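Local coordinates for protein beta-galactosidase (Streptococcus pneumoniae, PDB 4CUA) that hydrolyses terminal beta-galactosides as a multi-domain enzyme, the present fragment being a carbohydrate-binding module that probably recognises galactose-type sugars, at residues A[62-66]-A[155-159]. Sequence-based numbering, arbitrary orientation.
Sequences GVLFG and TYAIR. With EDO (1,2-ethanediol), chain E.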
loop_
_atom_site.group_PDB
_atom_site.type_symbol
_atom_site.label_atom_id
_atom_site.label_comp_id
_atom_site.label_asym_id
_atom_site.label_seq_id
_atom_site.Cartn_x
_atom_site.Cartn_y
_atom_site.Cartn_z
ATOM N N GLY A 62 2.052 1.648 0.098
ATOM C CA GLY A 62 2.775 0.890 -0.879
ATOM C C GLY A 62 3.738 -0.059 -0.270
ATOM O O GLY A 62 3.760 -0.233 0.967
ATOM N N VAL A 63 4.439 -0.801 -1.145
ATOM C CA VAL A 63 5.441 -1.773 -0.753
ATOM C C VAL A 63 6.739 -1.448 -1.459
ATOM O O VAL A 63 6.717 -1.255 -2.661
ATOM C CB VAL A 63 4.963 -3.213 -1.062
ATOM C CG1 VAL A 63 6.060 -4.199 -0.697
ATOM C CG2 VAL A 63 3.666 -3.509 -0.302
ATOM N N LEU A 64 7.810 -1.436 -0.707
ATOM C CA LEU A 64 9.175 -1.295 -1.143
ATOM C C LEU A 64 9.792 -2.699 -1.134
ATOM O O LEU A 64 9.841 -3.313 -0.074
ATOM C CB LEU A 64 9.973 -0.393 -0.213
ATOM C CG LEU A 64 11.446 -0.213 -0.493
ATOM C CD1 LEU A 64 11.634 0.358 -1.922
ATOM C CD2 LEU A 64 12.037 0.737 0.553
ATOM N N PHE A 65 10.201 -3.182 -2.282
ATOM C CA PHE A 65 10.560 -4.609 -2.408
ATOM C C PHE A 65 11.916 -4.971 -1.905
ATOM O O PHE A 65 12.864 -4.175 -1.869
ATOM C CB PHE A 65 10.434 -5.038 -3.856
ATOM C CG PHE A 65 9.063 -4.879 -4.384
ATOM C CD1 PHE A 65 7.967 -5.538 -3.833
ATOM C CD2 PHE A 65 8.782 -3.990 -5.402
ATOM C CE1 PHE A 65 6.705 -5.372 -4.293
ATOM C CE2 PHE A 65 7.506 -3.789 -5.846
ATOM C CZ PHE A 65 6.422 -4.459 -5.305
ATOM N N GLY A 66 12.062 -6.255 -1.533
ATOM C CA GLY A 66 13.367 -6.747 -1.138
ATOM C C GLY A 66 13.553 -8.148 -1.733
ATOM O O GLY A 66 12.641 -8.774 -2.141
ATOM N N THR A 155 10.312 -2.353 -10.936
ATOM C CA THR A 155 10.273 -1.200 -10.033
ATOM C C THR A 155 10.706 -1.612 -8.626
ATOM O O THR A 155 10.525 -2.774 -8.204
ATOM C CB THR A 155 8.877 -0.576 -10.013
ATOM O OG1 THR A 155 8.929 0.641 -9.244
ATOM C CG2 THR A 155 7.887 -1.509 -9.409
ATOM N N TYR A 156 11.241 -0.628 -7.890
ATOM C CA TYR A 156 11.523 -0.799 -6.452
ATOM C C TYR A 156 10.252 -0.737 -5.597
ATOM O O TYR A 156 10.283 -1.236 -4.465
ATOM C CB TYR A 156 12.480 0.268 -5.950
ATOM C CG TYR A 156 13.874 0.082 -6.435
ATOM C CD1 TYR A 156 14.657 -0.942 -5.945
ATOM C CD2 TYR A 156 14.488 1.021 -7.272
ATOM C CE1 TYR A 156 15.982 -1.107 -6.335
ATOM C CE2 TYR A 156 15.808 0.849 -7.643
ATOM C CZ TYR A 156 16.527 -0.223 -7.199
ATOM O OH TYR A 156 17.876 -0.332 -7.582
ATOM N N ALA A 157 9.174 -0.150 -6.099
ATOM C CA ALA A 157 7.981 0.090 -5.250
ATOM C C ALA A 157 6.757 0.345 -6.040
ATOM O O ALA A 157 6.811 0.973 -7.106
ATOM C CB ALA A 157 8.242 1.262 -4.327
ATOM N N ILE A 158 5.625 -0.122 -5.563
ATOM C CA ILE A 158 4.374 0.354 -6.034
ATOM C C ILE A 158 3.614 0.887 -4.860
ATOM O O ILE A 158 3.901 0.487 -3.727
ATOM C CB ILE A 158 3.568 -0.665 -6.878
ATOM C CG1 ILE A 158 3.078 -1.815 -5.983
ATOM C CG2 ILE A 158 4.430 -1.095 -8.069
ATOM C CD1 ILE A 158 1.885 -2.554 -6.531
ATOM N N ARG A 159 2.675 1.753 -5.151
ATOM C CA ARG A 159 1.752 2.269 -4.156
ATOM C C ARG A 159 0.377 2.513 -4.732
ATOM O O ARG A 159 0.189 2.656 -5.969
ATOM C CB ARG A 159 2.248 3.544 -3.487
ATOM C CG ARG A 159 2.170 4.804 -4.351
ATOM C CD ARG A 159 2.881 5.952 -3.649
ATOM N NE ARG A 159 2.672 7.162 -4.444
ATOM C CZ ARG A 159 3.211 8.337 -4.092
ATOM N NH1 ARG A 159 3.901 8.456 -2.965
ATOM N NH2 ARG A 159 2.994 9.376 -4.868
HETATM C C1 EDO E . 4.573 9.182 0.006
HETATM O O1 EDO E . 4.796 9.798 1.187
HETATM C C2 EDO E . 4.596 7.629 0.320
HETATM O O2 EDO E . 3.884 7.018 -0.622
#
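F65 carries its CG anti to the carbonyl carbon (chi1 -60°), which swings the ring back along the chain and against the backbone of 155-157: CD2 lies 3.5 Å from T155 O, an oxygen at the ring edge near its plane. One ring face looks onto V63 O, 4.1 Å above the plane and over its centre. L64, with CG anti to the backbone N (chi1 176°), lies on the face it shares with A157, opposite the V63 and I158 side chains, and its CD1 packs on Y156 CB at 4.1 Å and on A157 CB. The backbone ladder is antiparallel, the two short strand axes passing 4.7 Å apart. V63 pairs with I158 through V63 N to I158 O at 2.9 Å; the return bond, I158 N to V63 O, is weak at 3.3 Å. Just past the end of the ladder F65 N reaches Y156 O in a further backbone bond, nearly straight (172°). At the opposite end G62, which has no side chain, brings its CA to 3.7 Å from R159 CA. The extended R159 chain carries its guanidinium beyond the strand pair; NH1 donates to O2 of an ethanediol, probably from the crystallisation liquor, at 2.7 Å, while NE forms a salt bridge with E98. This buried pairing belongs to the antiparallel beta-sandwich of the galactose-binding-like fold: strand 58-67 is flanked by strands 19-22 and 70-83, strand 157-163 by 94-100, and the F65 ring also touches V76 and I178.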